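Local coordinates for inactive dihydroorotase-like domain (Chaetomium thermophilum, PDB 5NNL), which is a catalytically inactive relative of the dihydroorotases and folds, like other members of the amidohydrolase superfamily, as a beta/alpha barrel with a smaller beta domain, at residues A[78-83]-A[98-103]; A[83-88]-A[116-121]; A[125-130]-A[271-276]; A[131-136]-A[151-156]. All blocks are in the same frame, centred on the assembly; numbering follows the deposited sequence. Where two conformers were deposited one is given.

Contacts 1, 3 and 4 all involve the parallel barrel strands; contact 2 lies outside them, between two helices. Contact 1 is the most buried, and all its touching residues are shut off from solvent. It is also the pair held by regular backbone hydrogen bonds. Contact 2 crosses contact 1 along the chain, shares Asp83 with it, and replaces hydrogen bonds by a methyl group over an imidazole. Strand 128-130 links contact 3 to its neighbours, since it pairs with strand 98-100 of contact 1 and strand 151-153 of contact 4. Contact 3 is apolar inside and carries a carboxylate outside. Contact 4 depends on a polar side chain, an arginine bonded to a carbonyl.

Contact 1: residues A[78-83]-A[98-103]; sequences ITATSD and LFIPFN
Ile78 and Thr79 pair with Leu98 and Phe99 as neighbouring parallel strands of the beta/alpha barrel, joined through helix 85-89 in a beta-alpha-beta unit. Two backbone bonds join the segments, both made by Phe99, through its N and its O. Phe99 N donates to Ile78 O at 2.8 Å, with an N-H...O angle of 172°. Phe99 O accepts Ala80 N at 2.7 Å, and Thr79 CA also comes near this oxygen.

On one face of the pair, Leu98 bends over the partner strand. Its CG is anti to the backbone N (chi1 171°), and this brings Leu98 CD1 to 3.9 Å from Ile78 CG2. The same methyl, Leu98 CD1, lies 3.3 Å from Ile78 O and reaches the methyl of Ala80. Ala80 CB points at the second strand and also meets Ile100 CG1 at 3.9 Å. Leu98 CD1 thus touches both Ile78 and Ala80.

On the other face, Thr79 and Pro101 cross at about a right angle. Thr79 CG2 rests 3.6 Å from both CG and CD of Pro101, and approaches CD2 of the Phe99 ring at 4.0 Å from an oblique direction. The hydroxyl OG1 is turned elsewhere and bonds to Ile53 O. The Phe99 ring also has Pro101 N above one face, toward its rim.

Helix 85-89 packs on the Ile78 and Leu98 face through Ile88, and helix 111-121 adds His118. The opposite face, with Thr79 and Phe99, meets the loop at Pro46. Strand 98-100 has strand 128-130 along its other edge.

Contact 2: residues A[83-88]-A[116-121]; sequences DNANQI and EAHFDA
The imidazole of His118 and the methyl of Ala85 meet face-on. Ala85 CB sits over the centre of the His118 ring, 3.7 Å from its centroid and 13° off the ring normal, a CH-pi contact. Two further groups reach the same ring at its edge, near its plane. Ile88 CD1 comes to 3.4 Å from His118 ND1, and Asn84 CB to 3.6 Å from His118 CE1. The backbone of the first segment joins in, with Ala85 N 3.3 Å from His118 CE1. The ring is thus gripped on one face and round the ND1-CE1 edge.

The torsions explain how the groups arrive. With CG opposite the carbonyl carbon (chi1 -63°), the His118 ring leans toward Ala85. Ile88 carries CG1 between the backbone N and the carbonyl carbon (chi1 74°). Its extended arm crosses the imidazole at about a right angle, and only the end methyl touches it.

Beside the ring, Ala85 CB also touches the methyls of Ala117 and Ala121, each CB 4.1 Å away. Ala121 CB also rests 3.5 Å from Ala85 O. Small residues let the two helices come close here, with 4.8 Å between Ala85 CA and His118 CA.

No hydrogen bond crosses between these segments. His118 is fixed instead through NE2, which bonds to Thr81 O, in the loop before helix 85-89. That carbonyl needs the proton on NE2. ND1 is buried, with Ile88 CD1 against it at the ring edge, and has no polar partner in the model, which is consistent with a neutral imidazole.

Contact 3: residues A[125-130]-A[271-276]; sequences HKPIIT and IFELHD
Phe272 and Pro127 meet where a Schellman motif closes helix 257-271 beside the start of barrel strand 128-130. Glu273, with positive phi, is the C-prime residue of the motif, and Leu274 N reaches back to Lys269 O.

The Phe272 side chain can be followed outward. CB sets CG opposite the carbonyl carbon (chi1 -74°), and the ring swings toward the strand. Phe272 CD2 then meets Pro127 CB at 3.9 Å, from an oblique direction. Phe272 CE2, next along the ring, is 4.2 Å from Pro127 CB. At the tip, Phe272 CZ lies 4.3 Å from Ile129 CD1, which approaches the ring edge near its plane. The ring thus spans Pro127, just before the strand, and Ile129 within it. Beyond the segments, it also meets the ring of His152 edge-to-face, and Arg43 of strand 39-44 touches it.

Pro127 is wedged against the end of the helix. Pro127 CG rests 3.7 Å from Ile271 O and 3.8 Å from Phe272 CA. The side chains of this inner part are apolar and buried.

Glu273 forms the exposed outer part. Its chain is bent at chi2, and the Glu273 side chain crosses that of Pro127 obliquely. The position of the acid group is doubtful, since Glu273 OE2 stands 2.8 Å from His125 O and both are acceptors. As modelled, Glu273 OE1 lies 3.7 Å from Pro127 CD.

Contact 4: residues A[131-136]-A[151-156]; sequences DARTTD and IHVSAV
The guanidinium of Arg133 meets Ser154 O at its edge, nearly in plane, while Asp131 O lies 3.0 Å above the centre of one face. The group belongs to the beta-alpha-beta unit of strand 128-130, helix 134-146 and strand 151-153. It joins the two loops that leave the C-terminal ends of these barrel strands.

Arg133 NH2 donates to Ser154 O at 2.9 Å, with an N-H...O angle of 162°, and the carbonyl points almost straight at it. Val153 CG1 is also near this edge. Ala155 O comes in obliquely, 2.9 Å from Arg133 NH1, but the angle is too poor for a hydrogen bond; this oxygen accepts from Thr157 OG1 instead. The arginine chain bends at CB-CG (chi2 -60°), which carries the guanidinium back over the carbonyl of Asp131, two residues earlier.

The acceptor loop is also held by Asp178, which bonds to Ser154 OG and Ala155 N. Asp161 of helix 159-170 packs against Arg133. Ser154 O also has Asp131 CA 3.9 Å away, and on the same loop as Ser154, Ala155 CB stands 3.7 Å from Arg133 NH1.

Contact 1: residues A[78-83]-A[98-103]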
loop_
_atom_site.group_PDB
_atom_site.type_symbol
_atom_site.label_atom_id
_atom_site.label_comp_id
_atom_site.label_asym_id
_atom_site.label_seq_id
_atom_site.Cartn_x
_atom_site.Cartn_y
_atom_site.Cartn_z
ATOM N N ILE A 78 -12.745 -2.879 -1.491
ATOM C CA ILE A 78 -13.513 -4.055 -1.881
ATOM C C ILE A 78 -12.969 -4.616 -3.188
ATOM O O ILE A 78 -12.589 -3.865 -4.092
ATOM C CB ILE A 78 -15.014 -3.727 -2.004
ATOM C CG1 ILE A 78 -15.804 -5.000 -2.289
ATOM C CG2 ILE A 78 -15.257 -2.667 -3.083
ATOM C CD1 ILE A 78 -17.211 -4.974 -1.694
ATOM N N THR A 79 -12.952 -5.945 -3.283
ATOM C CA THR A 79 -12.410 -6.658 -4.431
ATOM C C THR A 79 -13.486 -6.925 -5.473
ATOM O O THR A 79 -14.607 -7.326 -5.144
ATOM C CB THR A 79 -11.814 -7.994 -3.992
ATOM O OG1 THR A 79 -11.096 -7.818 -2.767
ATOM C CG2 THR A 79 -10.882 -8.549 -5.051
ATOM N N ALA A 80 -13.125 -6.729 -6.735
ATOM C CA ALA A 80 -14.013 -7.063 -7.833
ATOM C C ALA A 80 -13.917 -8.549 -8.155
ATOM O O ALA A 80 -12.864 -9.176 -8.008
ATOM C CB ALA A 80 -13.670 -6.236 -9.072
ATOM N N THR A 81 -15.038 -9.108 -8.603
ATOM C CA THR A 81 -15.099 -10.489 -9.062
ATOM C C THR A 81 -15.929 -10.509 -10.338
ATOM O O THR A 81 -16.264 -9.460 -10.900
ATOM C CB THR A 81 -15.677 -11.429 -7.991
ATOM O OG1 THR A 81 -17.077 -11.172 -7.818
ATOM C CG2 THR A 81 -14.954 -11.263 -6.659
ATOM N N SER A 82 -16.267 -11.720 -10.789
ATOM C CA SER A 82 -16.979 -11.886 -12.053
ATOM C C SER A 82 -18.424 -11.401 -11.960
ATOM O O SER A 82 -18.956 -10.834 -12.924
ATOM C CB SER A 82 -16.938 -13.355 -12.477
ATOM O OG SER A 82 -16.643 -14.209 -11.387
ATOM N N ASP A 83 -19.077 -11.619 -10.817
ATOM C CA ASP A 83 -20.488 -11.289 -10.631
ATOM C C ASP A 83 -20.705 -10.286 -9.499
ATOM O O ASP A 83 -21.803 -10.218 -8.937
ATOM C CB ASP A 83 -21.295 -12.563 -10.362
ATOM C CG ASP A 83 -20.605 -13.493 -9.384
ATOM O OD1 ASP A 83 -20.505 -14.702 -9.680
ATOM O OD2 ASP A 83 -20.139 -13.011 -8.333
ATOM N N LEU A 98 -12.071 0.695 -5.159
ATOM C CA LEU A 98 -12.363 -0.610 -5.738
ATOM C C LEU A 98 -11.075 -1.241 -6.244
ATOM O O LEU A 98 -10.345 -0.627 -7.030
ATOM C CB LEU A 98 -13.368 -0.491 -6.886
ATOM C CG LEU A 98 -13.597 -1.759 -7.716
ATOM C CD1 LEU A 98 -14.137 -2.869 -6.836
ATOM C CD2 LEU A 98 -14.543 -1.484 -8.877
ATOM N N PHE A 99 -10.808 -2.466 -5.804
ATOM C CA PHE A 99 -9.648 -3.225 -6.246
ATOM C C PHE A 99 -10.072 -4.259 -7.285
ATOM O O PHE A 99 -10.956 -5.082 -7.020
ATOM C CB PHE A 99 -8.967 -3.911 -5.061
ATOM C CG PHE A 99 -7.755 -4.711 -5.439
ATOM C CD1 PHE A 99 -6.659 -4.100 -6.029
ATOM C CD2 PHE A 99 -7.706 -6.072 -5.199
ATOM C CE1 PHE A 99 -5.540 -4.837 -6.374
ATOM C CE2 PHE A 99 -6.591 -6.813 -5.543
ATOM C CZ PHE A 99 -5.507 -6.195 -6.132
ATOM N N ILE A 100 -9.442 -4.214 -8.446
ATOM C CA ILE A 100 -9.747 -5.123 -9.552
ATOM C C ILE A 100 -8.519 -5.969 -9.831
ATOM O O ILE A 100 -7.614 -5.556 -10.560
ATOM C CB ILE A 100 -10.182 -4.353 -10.811
ATOM C CG1 ILE A 100 -11.379 -3.455 -10.500
ATOM C CG2 ILE A 100 -10.528 -5.345 -11.919
ATOM C CD1 ILE A 100 -11.869 -2.637 -11.676
ATOM N N PRO A 101 -8.448 -7.181 -9.283
ATOM C CA PRO A 101 -7.454 -8.146 -9.743
ATOM C C PRO A 101 -8.024 -9.007 -10.858
ATOM O O PRO A 101 -9.226 -9.269 -10.926
ATOM C CB PRO A 101 -7.184 -8.973 -8.481
ATOM C CG PRO A 101 -8.554 -9.021 -7.805
ATOM C CD PRO A 101 -9.281 -7.738 -8.198
ATOM N N PHE A 102 -7.142 -9.450 -11.750
ATOM C CA PHE A 102 -7.586 -10.242 -12.890
ATOM C C PHE A 102 -7.581 -11.744 -12.624
ATOM O O PHE A 102 -8.153 -12.498 -13.420
ATOM C CB PHE A 102 -6.721 -9.933 -14.112
ATOM C CG PHE A 102 -7.209 -8.761 -14.911
ATOM C CD1 PHE A 102 -7.836 -8.955 -16.128
ATOM C CD2 PHE A 102 -7.052 -7.469 -14.442
ATOM C CE1 PHE A 102 -8.287 -7.886 -16.869
ATOM C CE2 PHE A 102 -7.502 -6.391 -15.177
ATOM C CZ PHE A 102 -8.121 -6.599 -16.395
ATOM N N ASN A 103 -6.967 -12.195 -11.530
ATOM C CA ASN A 103 -7.004 -13.608 -11.168
ATOM C C ASN A 103 -8.311 -14.006 -10.491
ATOM O O ASN A 103 -8.581 -15.204 -10.358
ATOM C CB ASN A 103 -5.817 -13.948 -10.254
ATOM C CG ASN A 103 -5.804 -13.123 -8.979
ATOM O OD1 ASN A 103 -6.521 -12.133 -8.865
ATOM N ND2 ASN A 103 -4.981 -13.524 -8.015
#

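Contact 2: residues A[83-88]-A[116-121]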
loop_
_atom_site.group_PDB
_atom_site.type_symbol
_atom_site.label_atom_id
_atom_site.label_comp_id
_atom_site.label_asym_id
_atom_site.label_seq_id
_atom_site.Cartn_x
_atom_site.Cartn_y
_atom_site.Cartn_z
ATOM N N ASP A 83 -19.077 -11.619 -10.817
ATOM C CA ASP A 83 -20.488 -11.289 -10.631
ATOM C C ASP A 83 -20.705 -10.286 -9.499
ATOM O O ASP A 83 -21.803 -10.218 -8.937
ATOM C CB ASP A 83 -21.295 -12.563 -10.362
ATOM C CG ASP A 83 -20.605 -13.493 -9.384
ATOM O OD1 ASP A 83 -20.505 -14.702 -9.680
ATOM O OD2 ASP A 83 -20.139 -13.011 -8.333
ATOM N N ASN A 84 -19.679 -9.500 -9.164
ATOM C CA ASN A 84 -19.698 -8.602 -8.013
ATOM C C ASN A 84 -20.286 -7.229 -8.309
ATOM O O ASN A 84 -20.865 -6.610 -7.408
ATOM C CB ASN A 84 -18.272 -8.393 -7.496
ATOM C CG ASN A 84 -18.013 -9.089 -6.176
ATOM O OD1 ASN A 84 -18.552 -10.167 -5.913
ATOM N ND2 ASN A 84 -17.184 -8.478 -5.336
ATOM N N ALA A 85 -20.141 -6.735 -9.541
ATOM C CA ALA A 85 -20.336 -5.314 -9.820
ATOM C C ALA A 85 -21.613 -4.761 -9.201
ATOM O O ALA A 85 -21.688 -3.565 -8.892
ATOM C CB ALA A 85 -20.352 -5.081 -11.331
ATOM N N ASN A 86 -22.615 -5.614 -8.988
ATOM C CA ASN A 86 -23.908 -5.151 -8.498
ATOM C C ASN A 86 -23.858 -4.830 -7.008
ATOM O O ASN A 86 -24.100 -3.692 -6.594
ATOM C CB ASN A 86 -24.988 -6.203 -8.787
ATOM C CG ASN A 86 -24.509 -7.630 -8.536
ATOM O OD1 ASN A 86 -23.523 -7.853 -7.831
ATOM N ND2 ASN A 86 -25.205 -8.604 -9.124
ATOM N N GLN A 87 -23.545 -5.831 -6.179
ATOM C CA GLN A 87 -23.625 -5.621 -4.734
ATOM C C GLN A 87 -22.563 -4.644 -4.239
ATOM O O GLN A 87 -22.833 -3.838 -3.341
ATOM C CB GLN A 87 -23.524 -6.949 -3.973
ATOM C CG GLN A 87 -22.763 -8.074 -4.649
ATOM C CD GLN A 87 -22.631 -9.289 -3.750
ATOM O OE1 GLN A 87 -23.049 -9.264 -2.590
ATOM N NE2 GLN A 87 -22.057 -10.362 -4.282
ATOM N N ILE A 88 -21.354 -4.686 -4.802
ATOM C CA ILE A 88 -20.307 -3.810 -4.283
ATOM C C ILE A 88 -20.628 -2.352 -4.595
ATOM O O ILE A 88 -20.182 -1.446 -3.879
ATOM C CB ILE A 88 -18.927 -4.230 -4.826
ATOM C CG1 ILE A 88 -18.771 -3.846 -6.298
ATOM C CG2 ILE A 88 -18.717 -5.730 -4.624
ATOM C CD1 ILE A 88 -17.451 -4.241 -6.888
ATOM N N GLU A 116 -15.509 -4.301 -17.468
ATOM C CA GLU A 116 -16.350 -3.209 -17.950
ATOM C C GLU A 116 -17.587 -3.040 -17.079
ATOM O O GLU A 116 -18.041 -1.911 -16.860
ATOM C CB GLU A 116 -16.751 -3.458 -19.408
ATOM C CG GLU A 116 -17.865 -2.552 -19.946
ATOM C CD GLU A 116 -17.465 -1.091 -20.023
ATOM O OE1 GLU A 116 -16.263 -0.791 -19.882
ATOM O OE2 GLU A 116 -18.355 -0.238 -20.232
ATOM N N ALA A 117 -18.143 -4.144 -16.576
ATOM C CA ALA A 117 -19.332 -4.061 -15.735
ATOM C C ALA A 117 -19.066 -3.204 -14.502
ATOM O O ALA A 117 -19.848 -2.303 -14.177
ATOM C CB ALA A 117 -19.787 -5.467 -15.338
ATOM N N HIS A 118 -17.948 -3.457 -13.816
ATOM C CA HIS A 118 -17.590 -2.646 -12.656
ATOM C C HIS A 118 -17.384 -1.188 -13.043
ATOM O O HIS A 118 -17.839 -0.280 -12.337
ATOM C CB HIS A 118 -16.334 -3.211 -11.995
ATOM C CG HIS A 118 -16.509 -4.591 -11.443
ATOM N ND1 HIS A 118 -16.891 -4.831 -10.140
ATOM C CD2 HIS A 118 -16.351 -5.808 -12.017
ATOM C CE1 HIS A 118 -16.962 -6.134 -9.936
ATOM N NE2 HIS A 118 -16.638 -6.750 -11.059
ATOM N N PHE A 119 -16.701 -0.939 -14.166
ATOM C CA PHE A 119 -16.537 0.432 -14.638
ATOM C C PHE A 119 -17.881 1.110 -14.887
ATOM O O PHE A 119 -17.996 2.332 -14.733
ATOM C CB PHE A 119 -15.692 0.454 -15.911
ATOM C CG PHE A 119 -14.223 0.584 -15.656
ATOM C CD1 PHE A 119 -13.485 -0.499 -15.218
ATOM C CD2 PHE A 119 -13.581 1.789 -15.861
ATOM C CE1 PHE A 119 -12.135 -0.383 -14.986
ATOM C CE2 PHE A 119 -12.231 1.915 -15.632
ATOM C CZ PHE A 119 -11.503 0.828 -15.194
ATOM N N ASP A 120 -18.901 0.341 -15.281
ATOM C CA ASP A 120 -20.244 0.888 -15.460
ATOM C C ASP A 120 -20.978 1.093 -14.136
ATOM O O ASP A 120 -21.782 2.025 -14.018
ATOM C CB ASP A 120 -21.069 -0.036 -16.358
ATOM C CG ASP A 120 -20.487 -0.172 -17.749
ATOM O OD1 ASP A 120 -19.845 0.788 -18.222
ATOM O OD2 ASP A 120 -20.674 -1.237 -18.370
ATOM N N ALA A 121 -20.728 0.239 -13.142
ATOM C CA ALA A 121 -21.469 0.251 -11.886
ATOM C C ALA A 121 -20.788 1.052 -10.782
ATOM O O ALA A 121 -21.436 1.369 -9.778
ATOM C CB ALA A 121 -21.684 -1.185 -11.400
#

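Contact 3: residues A[125-130]-A[271-276]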
loop_
_atom_site.group_PDB
_atom_site.type_symbol
_atom_site.label_atom_id
_atom_site.label_comp_id
_atom_site.label_asym_id
_atom_site.label_seq_id
_atom_site.Cartn_x
_atom_site.Cartn_y
_atom_site.Cartn_z
ATOM N N HIS A 125 -15.972 9.085 -9.734
ATOM C CA HIS A 125 -15.036 9.856 -8.928
ATOM C C HIS A 125 -14.566 9.105 -7.687
ATOM O O HIS A 125 -13.971 9.716 -6.795
ATOM C CB HIS A 125 -15.667 11.192 -8.529
ATOM C CG HIS A 125 -15.740 12.180 -9.651
ATOM N ND1 HIS A 125 -14.919 12.111 -10.757
ATOM C CD2 HIS A 125 -16.537 13.259 -9.841
ATOM C CE1 HIS A 125 -15.204 13.106 -11.577
ATOM N NE2 HIS A 125 -16.183 13.817 -11.046
ATOM N N LYS A 126 -14.819 7.798 -7.611
ATOM C CA LYS A 126 -14.291 6.970 -6.534
ATOM C C LYS A 126 -13.124 6.135 -7.054
ATOM O O LYS A 126 -13.261 5.483 -8.101
ATOM C CB LYS A 126 -15.383 6.062 -5.981
ATOM C CG LYS A 126 -15.178 5.630 -4.530
ATOM C CD LYS A 126 -16.504 5.477 -3.786
ATOM C CE LYS A 126 -16.524 6.271 -2.482
ATOM N NZ LYS A 126 -15.710 5.631 -1.409
ATOM N N PRO A 127 -11.972 6.124 -6.381
ATOM C CA PRO A 127 -10.778 5.503 -6.973
ATOM C C PRO A 127 -10.961 4.034 -7.328
ATOM O O PRO A 127 -11.675 3.286 -6.654
ATOM C CB PRO A 127 -9.716 5.673 -5.880
ATOM C CG PRO A 127 -10.166 6.849 -5.100
ATOM C CD PRO A 127 -11.663 6.785 -5.100
ATOM N N ILE A 128 -10.282 3.628 -8.403
ATOM C CA ILE A 128 -10.153 2.231 -8.802
ATOM C C ILE A 128 -8.673 1.881 -8.845
ATOM O O ILE A 128 -7.862 2.636 -9.391
ATOM C CB ILE A 128 -10.812 1.953 -10.170
ATOM C CG1 ILE A 128 -12.320 2.203 -10.088
ATOM C CG2 ILE A 128 -10.526 0.516 -10.623
ATOM C CD1 ILE A 128 -13.062 2.045 -11.411
ATOM N N ILE A 129 -8.328 0.724 -8.287
ATOM C CA ILE A 129 -6.946 0.280 -8.169
ATOM C C ILE A 129 -6.852 -1.145 -8.699
ATOM O O ILE A 129 -7.749 -1.962 -8.470
ATOM C CB ILE A 129 -6.447 0.371 -6.707
ATOM C CG1 ILE A 129 -5.117 -0.370 -6.533
ATOM C CG2 ILE A 129 -7.486 -0.182 -5.750
ATOM C CD1 ILE A 129 -4.466 -0.156 -5.172
ATOM N N THR A 130 -5.771 -1.436 -9.421
ATOM C CA THR A 130 -5.571 -2.746 -10.022
ATOM C C THR A 130 -4.110 -3.154 -9.910
ATOM O O THR A 130 -3.215 -2.309 -9.852
ATOM C CB THR A 130 -5.984 -2.764 -11.503
ATOM O OG1 THR A 130 -5.702 -4.051 -12.060
ATOM C CG2 THR A 130 -5.238 -1.689 -12.294
ATOM N N ILE A 271 -4.662 11.174 -5.095
ATOM C CA ILE A 271 -5.139 10.091 -5.951
ATOM C C ILE A 271 -6.315 9.376 -5.304
ATOM O O ILE A 271 -7.283 9.001 -5.979
ATOM C CB ILE A 271 -3.980 9.124 -6.261
ATOM C CG1 ILE A 271 -2.962 9.813 -7.173
ATOM C CG2 ILE A 271 -4.486 7.840 -6.903
ATOM C CD1 ILE A 271 -1.614 9.130 -7.226
ATOM N N PHE A 272 -6.256 9.175 -3.991
ATOM C CA PHE A 272 -7.294 8.445 -3.281
ATOM C C PHE A 272 -8.242 9.360 -2.515
ATOM O O PHE A 272 -9.046 8.873 -1.714
ATOM C CB PHE A 272 -6.654 7.416 -2.349
ATOM C CG PHE A 272 -6.082 6.233 -3.078
ATOM C CD1 PHE A 272 -4.774 6.248 -3.531
ATOM C CD2 PHE A 272 -6.864 5.116 -3.335
ATOM C CE1 PHE A 272 -4.249 5.165 -4.215
ATOM C CE2 PHE A 272 -6.345 4.030 -4.018
ATOM C CZ PHE A 272 -5.036 4.054 -4.458
ATOM N N GLU A 273 -8.178 10.670 -2.758
ATOM C CA GLU A 273 -9.135 11.622 -2.199
ATOM C C GLU A 273 -9.222 11.483 -0.681
ATOM O O GLU A 273 -10.304 11.379 -0.100
ATOM C CB GLU A 273 -10.509 11.439 -2.845
ATOM C CG GLU A 273 -10.504 11.616 -4.357
ATOM C CD GLU A 273 -11.518 10.731 -5.058
ATOM O OE1 GLU A 273 -12.496 10.307 -4.403
ATOM O OE2 GLU A 273 -11.328 10.456 -6.265
ATOM N N LEU A 274 -8.062 11.479 -0.036
ATOM C CA LEU A 274 -7.990 11.317 1.407
ATOM C C LEU A 274 -8.024 12.674 2.100
ATOM O O LEU A 274 -7.543 13.681 1.575
ATOM C CB LEU A 274 -6.726 10.550 1.795
ATOM C CG LEU A 274 -6.598 9.173 1.137
ATOM C CD1 LEU A 274 -5.277 8.511 1.508
ATOM C CD2 LEU A 274 -7.772 8.276 1.513
ATOM N N HIS A 275 -8.607 12.689 3.294
ATOM C CA HIS A 275 -8.853 13.934 4.002
ATOM C C HIS A 275 -7.597 14.418 4.718
ATOM O O HIS A 275 -6.625 13.681 4.905
ATOM C CB HIS A 275 -9.991 13.760 5.010
ATOM C CG HIS A 275 -11.326 13.522 4.378
ATOM N ND1 HIS A 275 -11.575 13.777 3.047
ATOM C CD2 HIS A 275 -12.487 13.051 4.893
ATOM C CE1 HIS A 275 -12.831 13.475 2.769
ATOM N NE2 HIS A 275 -13.406 13.032 3.872
ATOM N N ASP A 276 -7.631 15.686 5.119
ATOM C CA ASP A 276 -6.560 16.256 5.918
ATOM C C ASP A 276 -6.575 15.673 7.326
ATOM O O ASP A 276 -7.630 15.358 7.883
ATOM C CB ASP A 276 -6.701 17.778 5.982
ATOM C CG ASP A 276 -6.543 18.433 4.626
ATOM O OD1 ASP A 276 -5.621 18.040 3.883
ATOM O OD2 ASP A 276 -7.346 19.333 4.299
#

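Contact 4: residues A[131-136]-A[151-156]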
loop_
_atom_site.group_PDB
_atom_site.type_symbol
_atom_site.label_atom_id
_atom_site.label_comp_id
_atom_site.label_asym_id
_atom_site.label_seq_id
_atom_site.Cartn_x
_atom_site.Cartn_y
_atom_site.Cartn_z
ATOM N N ASP A 131 -3.881 -4.469 -9.881
ATOM C CA ASP A 131 -2.542 -5.034 -9.987
ATOM C C ASP A 131 -2.328 -5.731 -11.328
ATOM O O ASP A 131 -1.446 -6.591 -11.445
ATOM C CB ASP A 131 -2.275 -6.002 -8.831
ATOM C CG ASP A 131 -3.218 -7.188 -8.826
ATOM O OD1 ASP A 131 -4.169 -7.209 -9.637
ATOM O OD2 ASP A 131 -3.005 -8.107 -8.008
ATOM N N ALA A 132 -3.115 -5.371 -12.341
ATOM C CA ALA A 132 -3.023 -6.014 -13.646
ATOM C C ALA A 132 -1.630 -5.838 -14.239
ATOM O O ALA A 132 -0.939 -4.849 -13.978
ATOM C CB ALA A 132 -4.070 -5.432 -14.599
ATOM N N ARG A 133 -1.221 -6.819 -15.046
ATOM C CA ARG A 133 0.051 -6.790 -15.754
ATOM C C ARG A 133 -0.188 -6.982 -17.245
ATOM O O ARG A 133 -1.251 -7.440 -17.674
ATOM C CB ARG A 133 1.017 -7.882 -15.273
ATOM C CG ARG A 133 1.110 -8.056 -13.771
ATOM C CD ARG A 133 1.584 -6.793 -13.087
ATOM N NE ARG A 133 1.681 -6.986 -11.643
ATOM C CZ ARG A 133 1.577 -6.019 -10.735
ATOM N NH1 ARG A 133 1.684 -6.322 -9.451
ATOM N NH2 ARG A 133 1.358 -4.759 -11.098
ATOM N N THR A 134 0.836 -6.627 -18.022
ATOM C CA THR A 134 0.888 -6.847 -19.465
ATOM C C THR A 134 -0.464 -6.634 -20.133
ATOM O O THR A 134 -1.007 -5.524 -20.106
ATOM C CB THR A 134 1.417 -8.254 -19.766
ATOM O OG1 THR A 134 0.449 -9.237 -19.372
ATOM C CG2 THR A 134 2.730 -8.507 -19.029
ATOM N N THR A 135 -1.024 -7.687 -20.736
ATOM C CA THR A 135 -2.227 -7.509 -21.539
ATOM C C THR A 135 -3.443 -7.189 -20.680
ATOM O O THR A 135 -4.320 -6.433 -21.113
ATOM C CB THR A 135 -2.475 -8.752 -22.396
ATOM O OG1 THR A 135 -2.294 -9.935 -21.607
ATOM C CG2 THR A 135 -1.503 -8.777 -23.565
ATOM N N ASP A 136 -3.523 -7.746 -19.469
ATOM C CA ASP A 136 -4.573 -7.326 -18.546
ATOM C C ASP A 136 -4.438 -5.846 -18.214
ATOM O O ASP A 136 -5.437 -5.120 -18.161
ATOM C CB ASP A 136 -4.523 -8.149 -17.259
ATOM C CG ASP A 136 -4.838 -9.614 -17.479
ATOM O OD1 ASP A 136 -5.460 -9.951 -18.510
ATOM O OD2 ASP A 136 -4.472 -10.428 -16.605
ATOM N N ILE A 151 -7.406 5.650 -13.157
ATOM C CA ILE A 151 -7.018 4.287 -12.813
ATOM C C ILE A 151 -5.663 4.334 -12.123
ATOM O O ILE A 151 -4.770 5.082 -12.535
ATOM C CB ILE A 151 -6.965 3.373 -14.057
ATOM C CG1 ILE A 151 -6.635 1.931 -13.662
ATOM C CG2 ILE A 151 -5.945 3.884 -15.050
ATOM C CD1 ILE A 151 -7.741 1.227 -12.910
ATOM N N HIS A 152 -5.508 3.531 -11.072
ATOM C CA HIS A 152 -4.258 3.432 -10.331
ATOM C C HIS A 152 -3.745 2.003 -10.399
ATOM O O HIS A 152 -4.490 1.058 -10.118
ATOM C CB HIS A 152 -4.434 3.847 -8.868
ATOM C CG HIS A 152 -3.159 3.826 -8.083
ATOM N ND1 HIS A 152 -2.249 4.861 -8.117
ATOM C CD2 HIS A 152 -2.632 2.889 -7.260
ATOM C CE1 HIS A 152 -1.223 4.567 -7.338
ATOM N NE2 HIS A 152 -1.431 3.376 -6.807
ATOM N N VAL A 153 -2.473 1.851 -10.759
ATOM C CA VAL A 153 -1.839 0.547 -10.924
ATOM C C VAL A 153 -0.887 0.328 -9.760
ATOM O O VAL A 153 -0.010 1.160 -9.501
ATOM C CB VAL A 153 -1.095 0.449 -12.266
ATOM C CG1 VAL A 153 -0.512 -0.945 -12.452
ATOM C CG2 VAL A 153 -2.025 0.796 -13.418
ATOM N N SER A 154 -1.036 -0.802 -9.082
ATOM C CA SER A 154 -0.338 -1.056 -7.833
ATOM C C SER A 154 0.744 -2.113 -8.008
ATOM O O SER A 154 0.649 -2.996 -8.865
ATOM C CB SER A 154 -1.321 -1.502 -6.750
ATOM O OG SER A 154 -0.713 -1.475 -5.470
ATOM N N ALA A 155 1.777 -2.005 -7.175
ATOM C CA ALA A 155 2.865 -2.979 -7.112
ATOM C C ALA A 155 3.466 -3.240 -8.492
ATOM O O ALA A 155 3.713 -4.381 -8.886
ATOM C CB ALA A 155 2.388 -4.283 -6.470
ATOM N N VAL A 156 3.721 -2.159 -9.231
ATOM C CA VAL A 156 4.418 -2.297 -10.503
ATOM C C VAL A 156 5.809 -2.861 -10.246
ATOM O O VAL A 156 6.507 -2.455 -9.307
ATOM C CB VAL A 156 4.481 -0.953 -11.249
ATOM C CG1 VAL A 156 5.167 -1.130 -12.601
ATOM C CG2 VAL A 156 3.072 -0.381 -11.444
#